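Putative beta-glucosidase (Bifidobacterium adolescentis, PDB 5WAB) probably hydrolyses terminal beta-glucosidic linkages as a family 3 glycoside hydrolase, releasing single sugars from the non-reducing ends of its substrates. Local coordinates at residues I228-R239 against G246-D257. Numbering follows the deposited sequence.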
loop_
_atom_site.group_PDB
_atom_site.type_symbol
_atom_site.label_atom_id
_atom_site.label_comp_id
_atom_site.label_asym_id
_atom_site.label_seq_id
_atom_site.Cartn_x
_atom_site.Cartn_y
_atom_site.Cartn_z
ATOM N N ILE A 228 -4.194 -3.142 20.397
ATOM C CA ILE A 228 -3.251 -2.285 21.103
ATOM C C ILE A 228 -2.698 -1.240 20.146
ATOM O O ILE A 228 -2.616 -1.464 18.933
ATOM C CB ILE A 228 -2.118 -3.170 21.672
ATOM C CG1 ILE A 228 -2.638 -3.999 22.834
ATOM C CG2 ILE A 228 -0.882 -2.373 22.031
ATOM C CD1 ILE A 228 -3.630 -3.261 23.662
ATOM N N VAL A 229 -2.313 -0.090 20.699
ATOM C CA VAL A 229 -1.620 0.954 19.955
ATOM C C VAL A 229 -0.228 1.103 20.551
ATOM O O VAL A 229 -0.079 1.244 21.770
ATOM C CB VAL A 229 -2.369 2.299 19.991
ATOM C CG1 VAL A 229 -1.650 3.312 19.122
ATOM C CG2 VAL A 229 -3.812 2.122 19.556
ATOM N N MET A 230 0.784 1.050 19.698
ATOM C CA MET A 230 2.149 1.324 20.105
ATOM C C MET A 230 2.673 2.522 19.332
ATOM O O MET A 230 2.188 2.851 18.248
ATOM C CB MET A 230 3.058 0.115 19.865
ATOM C CG MET A 230 3.158 -0.291 18.406
ATOM S SD MET A 230 4.150 -1.774 18.220
ATOM C CE MET A 230 5.661 -1.189 18.919
ATOM N N SER A 231 3.692 3.152 19.887
ATOM C CA SER A 231 4.307 4.290 19.236
ATOM C C SER A 231 5.363 3.816 18.247
ATOM O O SER A 231 5.922 2.722 18.368
ATOM C CB SER A 231 4.960 5.207 20.264
ATOM O OG SER A 231 6.122 4.577 20.781
ATOM N N ASP A 232 5.633 4.658 17.258
ATOM C CA ASP A 232 6.860 4.505 16.503
ATOM C C ASP A 232 8.051 4.834 17.402
ATOM O O ASP A 232 7.920 5.486 18.443
ATOM C CB ASP A 232 6.839 5.396 15.260
ATOM C CG ASP A 232 7.610 4.798 14.101
ATOM O OD1 ASP A 232 8.537 3.996 14.349
ATOM O OD2 ASP A 232 7.283 5.115 12.937
ATOM N N TRP A 233 9.230 4.387 16.985
ATOM C CA TRP A 233 10.389 4.414 17.866
ATOM C C TRP A 233 10.804 5.855 18.129
ATOM O O TRP A 233 11.365 6.528 17.257
ATOM C CB TRP A 233 11.530 3.597 17.268
ATOM C CG TRP A 233 11.495 2.129 17.640
ATOM C CD1 TRP A 233 12.526 1.403 18.168
ATOM C CD2 TRP A 233 10.384 1.225 17.542
ATOM N NE1 TRP A 233 12.132 0.109 18.391
ATOM C CE2 TRP A 233 10.821 -0.026 18.019
ATOM C CE3 TRP A 233 9.067 1.349 17.090
ATOM C CZ2 TRP A 233 9.996 -1.140 18.056
ATOM C CZ3 TRP A 233 8.245 0.243 17.135
ATOM C CH2 TRP A 233 8.715 -0.987 17.609
ATOM N N GLY A 234 10.508 6.328 19.339
ATOM C CA GLY A 234 10.745 7.698 19.725
ATOM C C GLY A 234 9.540 8.604 19.616
ATOM O O GLY A 234 9.649 9.785 19.964
ATOM N N ALA A 235 8.397 8.091 19.144
ATOM C CA ALA A 235 7.223 8.926 18.916
ATOM C C ALA A 235 6.488 9.299 20.198
ATOM O O ALA A 235 5.662 10.217 20.174
ATOM C CB ALA A 235 6.253 8.227 17.964
ATOM N N ASP A 236 6.759 8.611 21.305
ATOM C CA ASP A 236 6.125 8.903 22.585
ATOM C C ASP A 236 6.949 9.984 23.276
ATOM O O ASP A 236 8.068 9.725 23.731
ATOM C CB ASP A 236 6.028 7.639 23.436
ATOM C CG ASP A 236 5.166 7.823 24.675
ATOM O OD1 ASP A 236 4.956 8.979 25.112
ATOM O OD2 ASP A 236 4.700 6.797 25.220
ATOM N N HIS A 237 6.402 11.196 23.344
ATOM C CA HIS A 237 7.114 12.328 23.928
ATOM C C HIS A 237 6.690 12.636 25.355
ATOM O O HIS A 237 7.496 13.161 26.128
ATOM C CB HIS A 237 6.905 13.576 23.064
ATOM C CG HIS A 237 7.462 13.447 21.681
ATOM N ND1 HIS A 237 8.387 12.484 21.340
ATOM C CD2 HIS A 237 7.190 14.130 20.544
ATOM C CE1 HIS A 237 8.679 12.595 20.057
ATOM N NE2 HIS A 237 7.965 13.584 19.551
ATOM N N ASP A 238 5.442 12.338 25.706
ATOM C CA ASP A 238 4.896 12.562 27.042
ATOM C C ASP A 238 4.271 11.255 27.508
ATOM O O ASP A 238 3.201 10.876 27.024
ATOM C CB ASP A 238 3.860 13.689 27.028
ATOM C CG ASP A 238 3.577 14.250 28.404
ATOM O OD1 ASP A 238 3.673 13.502 29.400
ATOM O OD2 ASP A 238 3.247 15.450 28.487
ATOM N N ARG A 239 4.932 10.573 28.450
ATOM C CA ARG A 239 4.460 9.262 28.888
ATOM C C ARG A 239 3.022 9.330 29.382
ATOM O O ARG A 239 2.183 8.509 28.999
ATOM C CB ARG A 239 5.374 8.708 29.977
ATOM C CG ARG A 239 6.736 8.235 29.496
ATOM C CD ARG A 239 6.630 7.118 28.466
ATOM N NE ARG A 239 5.772 6.014 28.896
ATOM C CZ ARG A 239 6.169 4.998 29.660
ATOM N NH1 ARG A 239 7.416 4.944 30.108
ATOM N NH2 ARG A 239 5.311 4.036 29.987
ATOM N N GLY A 246 -4.546 6.905 24.782
ATOM C CA GLY A 246 -4.884 5.571 24.329
ATOM C C GLY A 246 -3.714 4.788 23.768
ATOM O O GLY A 246 -3.899 3.723 23.171
ATOM N N LEU A 247 -2.499 5.291 23.971
ATOM C CA LEU A 247 -1.291 4.587 23.557
ATOM C C LEU A 247 -0.925 3.554 24.617
ATOM O O LEU A 247 -0.582 3.909 25.751
ATOM C CB LEU A 247 -0.142 5.566 23.350
ATOM C CG LEU A 247 1.079 4.925 22.696
ATOM C CD1 LEU A 247 1.017 5.104 21.178
ATOM C CD2 LEU A 247 2.356 5.496 23.282
ATOM N N ASN A 248 -1.005 2.275 24.261
ATOM C CA ASN A 248 -0.717 1.231 25.236
ATOM C C ASN A 248 0.772 1.074 25.509
ATOM O O ASN A 248 1.159 0.776 26.642
ATOM C CB ASN A 248 -1.287 -0.099 24.761
ATOM C CG ASN A 248 -2.769 -0.026 24.500
ATOM O OD1 ASN A 248 -3.209 0.553 23.504
ATOM N ND2 ASN A 248 -3.555 -0.598 25.403
ATOM N N LEU A 249 1.619 1.253 24.501
ATOM C CA LEU A 249 2.992 0.768 24.572
ATOM C C LEU A 249 3.959 1.814 24.038
ATOM O O LEU A 249 3.867 2.214 22.871
ATOM C CB LEU A 249 3.132 -0.537 23.782
ATOM C CG LEU A 249 4.472 -1.273 23.814
ATOM C CD1 LEU A 249 4.762 -1.873 25.184
ATOM C CD2 LEU A 249 4.500 -2.341 22.734
ATOM N N GLU A 250 4.919 2.208 24.875
ATOM C CA GLU A 250 6.033 3.040 24.441
ATOM C C GLU A 250 7.141 2.143 23.910
ATOM O O GLU A 250 7.548 1.188 24.581
ATOM C CB GLU A 250 6.575 3.897 25.586
ATOM C CG GLU A 250 7.775 4.758 25.183
ATOM C CD GLU A 250 8.715 5.087 26.341
ATOM O OE1 GLU A 250 8.839 4.265 27.272
ATOM O OE2 GLU A 250 9.341 6.170 26.317
ATOM N N MET A 251 7.616 2.444 22.700
ATOM C CA MET A 251 8.739 1.738 22.105
ATOM C C MET A 251 9.650 2.762 21.434
ATOM O O MET A 251 9.155 3.662 20.732
ATOM C CB MET A 251 8.274 0.690 21.091
ATOM C CG MET A 251 7.488 -0.457 21.700
ATOM S SD MET A 251 8.457 -1.555 22.743
ATOM C CE MET A 251 9.576 -2.286 21.547
ATOM N N PRO A 252 10.967 2.688 21.655
ATOM C CA PRO A 252 11.586 1.769 22.610
ATOM C C PRO A 252 11.434 2.330 24.015
ATOM O O PRO A 252 11.061 3.496 24.148
ATOM C CB PRO A 252 13.049 1.736 22.162
ATOM C CG PRO A 252 13.282 3.100 21.616
ATOM C CD PRO A 252 11.975 3.507 20.957
ATOM N N PRO A 253 11.668 1.518 25.040
ATOM C CA PRO A 253 11.541 2.023 26.412
ATOM C C PRO A 253 12.589 3.086 26.708
ATOM O O PRO A 253 13.790 2.872 26.531
ATOM C CB PRO A 253 11.749 0.770 27.272
ATOM C CG PRO A 253 12.544 -0.152 26.399
ATOM C CD PRO A 253 12.043 0.095 25.009
ATOM N N SER A 254 12.121 4.241 27.166
ATOM C CA SER A 254 12.992 5.290 27.670
ATOM C C SER A 254 13.294 5.122 29.152
ATOM O O SER A 254 13.941 5.993 29.747
ATOM C CB SER A 254 12.364 6.658 27.403
ATOM O OG SER A 254 11.066 6.730 27.962
ATOM N N TYR A 255 12.850 4.015 29.748
ATOM C CA TYR A 255 13.023 3.739 31.175
ATOM C C TYR A 255 12.413 4.859 32.017
ATOM O O TYR A 255 13.046 5.423 32.912
ATOM C CB TYR A 255 14.497 3.494 31.512
ATOM C CG TYR A 255 15.018 2.246 30.829
ATOM C CD1 TYR A 255 15.522 2.293 29.535
ATOM C CD2 TYR A 255 14.962 1.014 31.460
ATOM C CE1 TYR A 255 15.978 1.149 28.902
ATOM C CE2 TYR A 255 15.409 -0.135 30.835
ATOM C CZ TYR A 255 15.917 -0.062 29.558
ATOM O OH TYR A 255 16.366 -1.205 28.934
ATOM N N THR A 256 11.139 5.154 31.733
ATOM C CA THR A 256 10.386 6.208 32.400
ATOM C C THR A 256 9.036 5.691 32.878
ATOM O O THR A 256 8.076 6.461 32.990
ATOM C CB THR A 256 10.181 7.419 31.484
ATOM O OG1 THR A 256 9.651 6.990 30.222
ATOM C CG2 THR A 256 11.491 8.183 31.266
ATOM N N ASP A 257 8.942 4.389 33.170
ATOM C CA ASP A 257 7.694 3.851 33.700
ATOM C C ASP A 257 7.359 4.446 35.056
ATOM O O ASP A 257 6.191 4.431 35.453
ATOM C CB ASP A 257 7.753 2.331 33.816
ATOM C CG ASP A 257 7.938 1.655 32.489
ATOM O OD1 ASP A 257 7.650 2.289 31.450
ATOM O OD2 ASP A 257 8.369 0.484 32.486
#
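M230 and L249 bring their backbones together in one parallel bridge: L249 N donates to V229 O (3.2 Å) and S231 N to L249 O (3.1 Å). Asparagine suits its place here, N248 OD1 accepting from V229 N at 3.0 Å while N248 ND2 reaches M277 O. Where the chain turns away, a serine hydroxyl takes over the backbone's part: M251 N donates to S231 OG at 3.2 Å, almost straight (171°). M251 rests its CB over the six-membered ring of W233, 3.8 Å from the centroid in a CH-pi contact, and its flexible thioether curls so that CE meets CZ2. P252, which follows a cis peptide bond, sets CD against the five-membered ring at CD1.

Farther along, R239 bends at chi2 (-60°) and chi3 (-51°), carrying its guanidinium to an acidic cluster. NH1 donates in plane to T256 OG1 (3.0 Å) and joins NH2 in gripping D257 OD1, which also bonds S22. E250 OE1 lies over one guanidinium face, 3.2 Å from NH1, attracted by charge alone. A leucine in place of R239 would probably leave E250 and D257 without their shared counter-charge.

Strand 228-230, helix 239-245 and the bridge at L249 resemble a beta-alpha-beta unit, consistent with the family's TIM-type barrel, though 246-257 forms no regular strand. S231-D232-W233 matches the family's Ser-Asp-Trp motif, and glycerol beside D232 is consistent with a sugar-binding pocket there.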